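Local coordinates for uncharacterized NTF2-like protein (Mesorhizobium loti, PDB 3FH1) that is of unknown function but adopts the NTF2-like fold of the SnoaL-like family, whose cone-shaped domain commonly encloses a ligand pocket, at residues R24-V29 and A93-R98; A36-L41 and L69-A74. All blocks are in the same frame, centred on the assembly; numbering follows the deposited sequence. Where two conformers were deposited one is given.

Contact 1. Residues R24-V29 and A93-R98; sequences RRFNDV and ATIRWR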
ATOM      1  N   ARG A  24      -7.140  10.709 -10.920  0.50 20.69           N
ATOM      2  CA  ARG A  24      -8.502  11.216 -10.885  0.50 19.23           C
ATOM      3  C   ARG A  24      -9.364  10.476 -11.901  0.50 20.61           C
ATOM      4  O   ARG A  24     -10.421   9.943 -11.563  0.50 19.37           O
ATOM      5  CB  ARG A  24      -8.500  12.693 -11.220  0.50 19.13           C
ATOM      6  CG  ARG A  24      -9.857  13.316 -11.279  0.50 23.24           C
ATOM      7  CD  ARG A  24      -9.737  14.803 -11.638  0.50 22.06           C
ATOM      8  NE  ARG A  24      -9.287  15.005 -13.000  0.50 22.58           N
ATOM      9  CZ  ARG A  24     -10.047  14.770 -14.058  0.50 21.59           C
ATOM     10  NH1 ARG A  24     -11.285  14.325 -13.910  0.50 28.14           N
ATOM     11  NH2 ARG A  24      -9.576  14.994 -15.269  0.50 24.53           N
ATOM     12  N   ARG A  25      -8.886  10.432 -13.135  0.50 21.56           N
ATOM     13  CA  ARG A  25      -9.598   9.753 -14.206  0.50 21.63           C
ATOM     14  C   ARG A  25      -9.731   8.243 -13.936  0.50 20.19           C
ATOM     15  O   ARG A  25     -10.786   7.665 -14.239  0.50 21.92           O
ATOM     16  CB  ARG A  25      -8.955  10.037 -15.578  0.50 21.47           C
ATOM     17  CG  ARG A  25      -8.952  11.504 -16.060  0.50 18.87           C
ATOM     18  CD  ARG A  25      -8.034  11.608 -17.285  0.50 30.12           C
ATOM     19  NE  ARG A  25      -8.010  12.917 -17.968  0.50 37.43           N
ATOM     20  CZ  ARG A  25      -8.739  13.232 -19.038  0.50 32.66           C
ATOM     21  NH1 ARG A  25      -9.587  12.358 -19.557  0.50 43.81           N
ATOM     22  NH2 ARG A  25      -8.648  14.457 -19.583  0.50 30.77           N
ATOM     23  N   PHE A  26      -8.692   7.610 -13.370  1.00 20.13           N
ATOM     24  CA  PHE A  26      -8.770   6.207 -12.973  1.00 20.49           C
ATOM     25  C   PHE A  26      -9.842   5.992 -11.891  1.00 21.91           C
ATOM     26  O   PHE A  26     -10.728   5.158 -12.028  1.00 24.78           O
ATOM     27  CB  PHE A  26      -7.417   5.749 -12.461  1.00 22.82           C
ATOM     28  CG  PHE A  26      -7.404   4.336 -11.986  1.00 19.30           C
ATOM     29  CD1 PHE A  26      -7.304   3.295 -12.879  1.00 23.80           C
ATOM     30  CD2 PHE A  26      -7.452   4.051 -10.631  1.00 21.33           C
ATOM     31  CE1 PHE A  26      -7.273   1.984 -12.442  1.00 21.76           C
ATOM     32  CE2 PHE A  26      -7.446   2.750 -10.178  1.00 23.64           C
ATOM     33  CZ  PHE A  26      -7.328   1.700 -11.073  1.00 25.56           C
ATOM     34  N   ASN A  27      -9.803   6.801 -10.848  1.00 21.64           N
ATOM     35  CA  ASN A  27     -10.786   6.678  -9.774  1.00 22.83           C
ATOM     36  C   ASN A  27     -12.216   6.905 -10.276  1.00 22.54           C
ATOM     37  O   ASN A  27     -13.164   6.250  -9.826  1.00 24.67           O
ATOM     38  CB  ASN A  27     -10.408   7.616  -8.633  1.00 25.33           C
ATOM     39  CG  ASN A  27      -9.279   7.078  -7.774  1.00 24.33           C
ATOM     40  OD1 ASN A  27      -9.037   5.843  -7.724  1.00 25.60           O
ATOM     41  ND2 ASN A  27      -8.630   7.976  -7.055  1.00 26.24           N
ATOM     42  N   ASP A  28     -12.382   7.859 -11.210  1.00 23.45           N
ATOM     43  CA  ASP A  28     -13.708   8.166 -11.749  1.00 23.20           C
ATOM     44  C   ASP A  28     -14.295   6.976 -12.469  1.00 24.36           C
ATOM     45  O   ASP A  28     -15.497   6.800 -12.463  1.00 25.25           O
ATOM     46  CB  ASP A  28     -13.683   9.322 -12.734  1.00 23.61           C
ATOM     47  CG  ASP A  28     -13.613  10.684 -12.076  1.00 34.70           C
ATOM     48  OD1 ASP A  28     -13.813  10.783 -10.845  1.00 35.05           O
ATOM     49  OD2 ASP A  28     -13.340  11.664 -12.824  1.00 34.40           O
ATOM     50  N   VAL A  29     -13.461   6.113 -13.055  1.00 20.87           N
ATOM     51  CA  VAL A  29     -14.005   4.925 -13.726  1.00 22.23           C
ATOM     52  C   VAL A  29     -14.862   4.128 -12.737  1.00 23.31           C
ATOM     53  O   VAL A  29     -15.948   3.652 -13.076  1.00 23.74           O
ATOM     54  CB  VAL A  29     -12.875   4.023 -14.278  1.00 24.19           C
ATOM     55  CG1 VAL A  29     -13.404   2.560 -14.552  1.00 21.55           C
ATOM     56  CG2 VAL A  29     -12.220   4.676 -15.509  1.00 22.79           C
ATOM     57  N   ALA A  93       1.612   6.554  -6.910  1.00 20.50           N
ATOM     58  CA  ALA A  93       0.524   6.944  -6.078  1.00 21.43           C
ATOM     59  C   ALA A  93       0.068   5.800  -5.253  1.00 21.57           C
ATOM     60  O   ALA A  93       0.288   4.635  -5.574  1.00 23.34           O
ATOM     61  CB  ALA A  93      -0.639   7.405  -6.920  1.00 21.86           C
ATOM     62  N   THR A  94      -0.535   6.142  -4.129  1.00 20.53           N
ATOM     63  CA  THR A  94      -1.268   5.127  -3.349  1.00 20.70           C
ATOM     64  C   THR A  94      -2.747   5.552  -3.275  1.00 21.89           C
ATOM     65  O   THR A  94      -3.047   6.734  -3.186  1.00 23.64           O
ATOM     66  CB  THR A  94      -0.700   4.917  -1.901  1.00 23.60           C
ATOM     67  OG1 THR A  94      -0.798   6.135  -1.126  1.00 24.93           O
ATOM     68  CG2 THR A  94       0.699   4.410  -1.947  1.00 23.22           C
ATOM     69  N   ILE A  95      -3.644   4.590  -3.394  1.00 20.00           N
ATOM     70  CA  ILE A  95      -5.083   4.878  -3.298  1.00 20.69           C
ATOM     71  C   ILE A  95      -5.639   3.933  -2.286  1.00 20.30           C
ATOM     72  O   ILE A  95      -5.674   2.708  -2.523  1.00 19.87           O
ATOM     73  CB  ILE A  95      -5.857   4.662  -4.626  1.00 21.18           C
ATOM     74  CG1 ILE A  95      -5.169   5.418  -5.791  1.00 21.54           C
ATOM     75  CG2 ILE A  95      -7.288   5.059  -4.436  1.00 22.65           C
ATOM     76  CD1 ILE A  95      -5.664   4.942  -7.194  1.00 23.50           C
ATOM     77  N   ARG A  96      -5.982   4.483  -1.114  1.00 20.89           N
ATOM     78  CA  ARG A  96      -6.693   3.692  -0.093  1.00 20.24           C
ATOM     79  C   ARG A  96      -8.175   3.789  -0.339  1.00 21.27           C
ATOM     80  O   ARG A  96      -8.716   4.856  -0.626  1.00 20.93           O
ATOM     81  CB  ARG A  96      -6.347   4.129   1.337  1.00 20.97           C
ATOM     82  CG  ARG A  96      -4.980   3.651   1.823  1.00 25.15           C
ATOM     83  CD  ARG A  96      -4.855   3.997   3.299  1.00 25.65           C
ATOM     84  NE  ARG A  96      -4.773   5.415   3.658  1.00 24.74           N
ATOM     85  CZ  ARG A  96      -5.662   6.072   4.413  1.00 24.59           C
ATOM     86  NH1 ARG A  96      -6.812   5.545   4.742  1.00 23.47           N
ATOM     87  NH2 ARG A  96      -5.413   7.316   4.818  1.00 23.34           N
ATOM     88  N   TRP A  97      -8.849   2.655  -0.174  1.00 21.54           N
ATOM     89  CA  TRP A  97     -10.261   2.491  -0.449  1.00 21.00           C
ATOM     90  C   TRP A  97     -10.964   1.508   0.451  1.00 19.84           C
ATOM     91  O   TRP A  97     -10.347   0.724   1.159  1.00 20.27           O
ATOM     92  CB  TRP A  97     -10.465   2.092  -1.934  1.00 20.47           C
ATOM     93  CG  TRP A  97      -9.587   0.988  -2.422  1.00 21.95           C
ATOM     94  CD1 TRP A  97      -8.509   1.143  -3.248  1.00 21.01           C
ATOM     95  CD2 TRP A  97      -9.738  -0.437  -2.236  1.00 20.81           C
ATOM     96  NE1 TRP A  97      -7.939  -0.061  -3.531  1.00 22.84           N
ATOM     97  CE2 TRP A  97      -8.675  -1.050  -2.943  1.00 20.35           C
ATOM     98  CE3 TRP A  97     -10.630  -1.246  -1.541  1.00 22.38           C
ATOM     99  CZ2 TRP A  97      -8.493  -2.437  -2.956  1.00 20.78           C
ATOM    100  CZ3 TRP A  97     -10.438  -2.607  -1.554  1.00 22.53           C
ATOM    101  CH2 TRP A  97      -9.412  -3.181  -2.267  1.00 21.92           C
ATOM    102  N   ARG A  98     -12.295   1.582   0.438  1.00 20.01           N
ATOM    103  CA  ARG A  98     -13.176   0.594   1.029  1.00 19.96           C
ATOM    104  C   ARG A  98     -14.074   0.080  -0.097  1.00 20.99           C
ATOM    105  O   ARG A  98     -14.739   0.873  -0.787  1.00 21.84           O
ATOM    106  CB  ARG A  98     -14.022   1.185   2.145  1.00 22.31           C
ATOM    107  CG  ARG A  98     -14.995   0.154   2.687  1.00 21.95           C
ATOM    108  CD  ARG A  98     -15.821   0.667   3.831  1.00 24.40           C
ATOM    109  NE  ARG A  98     -15.074   1.190   4.970  1.00 23.59           N
ATOM    110  CZ  ARG A  98     -14.741   0.438   6.010  1.00 22.39           C
ATOM    111  NH1 ARG A  98     -15.064  -0.850   6.041  1.00 23.99           N
ATOM    112  NH2 ARG A  98     -14.104   0.972   7.036  1.00 25.12           N
TER

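Contact 2. Residues A36-L41 and L69-A74; sequences AALPEL and LWSAIA. With EDO (1,2-ethanediol), chain D.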
ATOM      1  N   ALA A  36     -15.170   3.531 -19.914  1.00 25.94           N
ATOM      2  CA  ALA A  36     -14.744   4.094 -21.208  1.00 27.26           C
ATOM      3  C   ALA A  36     -13.304   4.636 -21.207  1.00 27.42           C
ATOM      4  O   ALA A  36     -12.573   4.417 -22.158  1.00 28.97           O
ATOM      5  CB  ALA A  36     -15.741   5.203 -21.656  1.00 28.30           C
ATOM      6  N   ALA A  37     -12.881   5.297 -20.133  1.00 29.88           N
ATOM      7  CA  ALA A  37     -11.496   5.839 -20.049  1.00 29.69           C
ATOM      8  C   ALA A  37     -10.386   4.833 -19.873  1.00 28.90           C
ATOM      9  O   ALA A  37      -9.187   5.203 -19.968  1.00 28.35           O
ATOM     10  CB  ALA A  37     -11.383   6.906 -18.881  1.00 32.63           C
ATOM     11  N   LEU A  38     -10.699   3.590 -19.529  1.00 22.29           N
ATOM     12  CA  LEU A  38      -9.622   2.720 -19.134  1.00 23.55           C
ATOM     13  C   LEU A  38      -8.529   2.540 -20.172  1.00 22.62           C
ATOM     14  O   LEU A  38      -7.352   2.690 -19.836  1.00 24.32           O
ATOM     15  CB  LEU A  38     -10.066   1.359 -18.585  1.00 24.16           C
ATOM     16  CG  LEU A  38     -10.729   1.306 -17.225  1.00 27.77           C
ATOM     17  CD1 LEU A  38     -11.399  -0.076 -17.070  1.00 22.25           C
ATOM     18  CD2 LEU A  38      -9.700   1.639 -16.096  1.00 25.43           C
ATOM     19  N   PRO A  39      -8.893   2.222 -21.427  1.00 21.27           N
ATOM     20  CA  PRO A  39      -7.790   1.949 -22.348  1.00 20.50           C
ATOM     21  C   PRO A  39      -6.772   3.051 -22.540  1.00 20.08           C
ATOM     22  O   PRO A  39      -5.572   2.763 -22.605  1.00 22.06           O
ATOM     23  CB  PRO A  39      -8.503   1.664 -23.654  1.00 19.77           C
ATOM     24  CG  PRO A  39      -9.847   1.201 -23.267  1.00 22.88           C
ATOM     25  CD  PRO A  39     -10.210   1.966 -22.045  1.00 22.91           C
ATOM     26  N   GLU A  40      -7.218   4.309 -22.582  1.00 21.26           N
ATOM     27  CA  GLU A  40      -6.269   5.394 -22.819  1.00 21.55           C
ATOM     28  C   GLU A  40      -5.344   5.646 -21.635  1.00 20.60           C
ATOM     29  O   GLU A  40      -4.268   6.247 -21.779  1.00 21.95           O
ATOM     30  CB  GLU A  40      -7.042   6.647 -23.198  1.00 24.17           C
ATOM     31  CG  GLU A  40      -7.779   7.278 -22.048  1.00 27.57           C
ATOM     32  CD  GLU A  40      -8.931   8.210 -22.516  1.00 30.97           C
ATOM     33  OE1 GLU A  40      -9.789   7.774 -23.303  1.00 35.77           O
ATOM     34  OE2 GLU A  40      -8.959   9.352 -22.037  1.00 39.26           O
ATOM     35  N   LEU A  41      -5.725   5.161 -20.456  1.00 20.94           N
ATOM     36  CA  LEU A  41      -4.939   5.375 -19.238  1.00 20.77           C
ATOM     37  C   LEU A  41      -3.906   4.271 -18.979  1.00 22.23           C
ATOM     38  O   LEU A  41      -3.102   4.415 -18.063  1.00 21.01           O
ATOM     39  CB  LEU A  41      -5.849   5.431 -18.004  1.00 21.48           C
ATOM     40  CG  LEU A  41      -6.887   6.534 -17.949  1.00 21.31           C
ATOM     41  CD1 LEU A  41      -7.724   6.334 -16.697  1.00 23.68           C
ATOM     42  CD2 LEU A  41      -6.188   7.881 -17.942  1.00 24.59           C
ATOM     43  N   LEU A  69     -10.314  -6.684 -16.599  1.00 21.34           N
ATOM     44  CA  LEU A  69     -10.480  -6.889 -15.173  1.00 21.51           C
ATOM     45  C   LEU A  69     -11.097  -5.660 -14.529  1.00 22.25           C
ATOM     46  O   LEU A  69     -12.099  -5.741 -13.840  1.00 22.84           O
ATOM     47  CB  LEU A  69      -9.181  -7.239 -14.481  1.00 23.43           C
ATOM     48  CG  LEU A  69      -9.218  -7.403 -12.922  1.00 23.80           C
ATOM     49  CD1 LEU A  69     -10.001  -8.587 -12.544  1.00 29.66           C
ATOM     50  CD2 LEU A  69      -7.832  -7.467 -12.324  1.00 25.02           C
ATOM     51  N   TRP A  70     -10.500  -4.508 -14.764  1.00 21.24           N
ATOM     52  CA  TRP A  70     -11.031  -3.297 -14.174  1.00 20.87           C
ATOM     53  C   TRP A  70     -12.453  -2.950 -14.657  1.00 21.63           C
ATOM     54  O   TRP A  70     -13.264  -2.430 -13.890  1.00 21.82           O
ATOM     55  CB  TRP A  70     -10.077  -2.162 -14.408  1.00 21.36           C
ATOM     56  CG  TRP A  70      -8.952  -2.140 -13.425  1.00 20.18           C
ATOM     57  CD1 TRP A  70      -9.016  -2.428 -12.085  1.00 23.23           C
ATOM     58  CD2 TRP A  70      -7.602  -1.724 -13.674  1.00 18.16           C
ATOM     59  NE1 TRP A  70      -7.781  -2.200 -11.493  1.00 25.61           N
ATOM     60  CE2 TRP A  70      -6.931  -1.723 -12.444  1.00 20.85           C
ATOM     61  CE3 TRP A  70      -6.913  -1.291 -14.821  1.00 23.67           C
ATOM     62  CZ2 TRP A  70      -5.596  -1.382 -12.346  1.00 23.52           C
ATOM     63  CZ3 TRP A  70      -5.610  -0.969 -14.718  1.00 25.94           C
ATOM     64  CH2 TRP A  70      -4.946  -1.016 -13.477  1.00 25.29           C
ATOM     65  N   SER A  71     -12.757  -3.218 -15.926  0.50 20.18           N
ATOM     66  CA  SER A  71     -14.106  -2.977 -16.478  0.50 20.73           C
ATOM     67  C   SER A  71     -15.166  -3.810 -15.763  0.50 23.41           C
ATOM     68  O   SER A  71     -16.277  -3.351 -15.477  0.50 23.10           O
ATOM     69  CB  SER A  71     -14.128  -3.276 -17.984  0.50 20.84           C
ATOM     70  OG  SER A  71     -13.266  -2.397 -18.683  0.50 21.73           O
ATOM     71  N   ALA A  72     -14.829  -5.057 -15.501  1.00 21.76           N
ATOM     72  CA  ALA A  72     -15.758  -5.946 -14.832  1.00 23.04           C
ATOM     73  C   ALA A  72     -15.977  -5.432 -13.404  1.00 23.14           C
ATOM     74  O   ALA A  72     -17.099  -5.461 -12.894  1.00 26.96           O
ATOM     75  CB  ALA A  72     -15.210  -7.373 -14.806  1.00 25.53           C
ATOM     76  N   ILE A  73     -14.888  -5.066 -12.744  1.00 22.32           N
ATOM     77  CA  ILE A  73     -14.936  -4.561 -11.358  1.00 24.78           C
ATOM     78  C   ILE A  73     -15.825  -3.331 -11.307  1.00 25.79           C
ATOM     79  O   ILE A  73     -16.696  -3.239 -10.439  1.00 27.29           O
ATOM     80  CB  ILE A  73     -13.550  -4.290 -10.750  1.00 27.42           C
ATOM     81  CG1 ILE A  73     -12.836  -5.639 -10.518  1.00 24.32           C
ATOM     82  CG2 ILE A  73     -13.682  -3.481  -9.402  1.00 22.91           C
ATOM     83  CD1 ILE A  73     -11.350  -5.501 -10.221  1.00 25.04           C
ATOM     84  N   ALA A  74     -15.617  -2.417 -12.239  1.00 23.96           N
ATOM     85  CA  ALA A  74     -16.337  -1.129 -12.275  1.00 22.72           C
ATOM     86  C   ALA A  74     -17.816  -1.248 -12.525  1.00 23.06           C
ATOM     87  O   ALA A  74     -18.567  -0.339 -12.200  1.00 23.06           O
ATOM     88  CB  ALA A  74     -15.740  -0.186 -13.337  1.00 23.23           C
TER
HETATM   89  C1  EDO D 131      -3.983   3.281 -25.559  1.00 40.72           C
HETATM   90  O1  EDO D 131      -3.515   3.885 -24.316  1.00 31.86           O
HETATM   91  C2  EDO D 131      -4.112   4.323 -26.650  1.00 38.94           C
HETATM   92  O2  EDO D 131      -4.833   5.478 -26.161  1.00 41.23           O

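Contact 1. Residues R24-V29 and A93-R98
A first torsion of 178° sets CG of F26 trans to its own backbone N, while the N27 side chain takes the other course, its CG staggered beside the backbone N (chi1 -78°); together they place the phenyl ring and the amide next to I95 on the facing strand. I95 answers with an extended CG1 branch (chi2 165°) that brings its CD1 methyl up to both. CD1 lies 4.0 Å from F26 CD2 and nearly as close to CE2, an oblique approach to the ring. The same methyl comes to 3.5 Å from N27 OD1, and the second branch, CG2, is 3.8 Å from that oxygen. These are van der Waals contacts; no hydrogen bond spans the two segments, whose closest CA atoms, those of N27 and I95, remain 8.8 Å apart. Helix 16-31 here packs on the curved sheet of the NTF2-like fold through strand 92-100, and all three touching residues are buried. Strand 80-89 lies alongside, giving L83 to both N27 and I95, and T86 OG1 accepts a weak hydrogen bond from N27 ND2. F26 also meets W70 and F30 edge-to-face. The N27 amide lies beside an unidentified bound molecule, probably from the crystallisation liquor, consistent with a place in the lining of the pocket typical of this fold.

Contact 2. Residues A36-L41 and L69-A74
L38 reaches from helix 38-41 to W70 and S71 of helix 63-75, and these three side chains carry the contact. Helix 63-75 belongs to the helical layer of the NTF2-like fold, whereas 38-41 is a short, weakly bonded helical turn; the nearest CA atoms are 7.7 Å apart (L38 to S71). With CG trans to the carbonyl carbon (chi1 -71°) and CD1 carried outward by chi2 of 165°, L38 sends one methyl against the helix: CD1 is 3.6 Å from W70 CB, the evidence for apolar packing. Its other methyl, CD2, approaches the W70 ring obliquely, 4.2 Å from CB, and the two side chains cross at about a right angle. V29 of helix 16-31 also touches L38. The indole of W70 is buried; F30 meets it edge-to-face, and NE1 hydrogen-bonds an unidentified bound molecule, probably from the crystallisation liquor. On the outer side, P39 O accepts a hydrogen bond of 2.9 Å from O1 of an ethanediol, probably of the same origin. In the S71 conformer modelled here, one of two and so less certain, OG bonds to V67 O and makes a van der Waals contact of 3.4 Å with L38 CD1.

After the short strand 9-11 the chain enters helix 16-31, which supplies 24-29, and soon reaches 36-41. Contact 2 closes the shorter loop when helix 63-75 returns to 36-41, with 27 residues between its segments. The chain then continues through strand 80-89 to 93-98, where contact 1 closes a loop of 63 intervening residues; contact 2 is therefore nested inside it. Contact 1 ties helix to sheet, contact 2 helix to helix. Their centres are 12 Å apart, yet they meet directly: L41 CD1 lies 3.7 Å from F26 N, and V29 CG1 against A74 CB, at 3.8 Å, adds a further join.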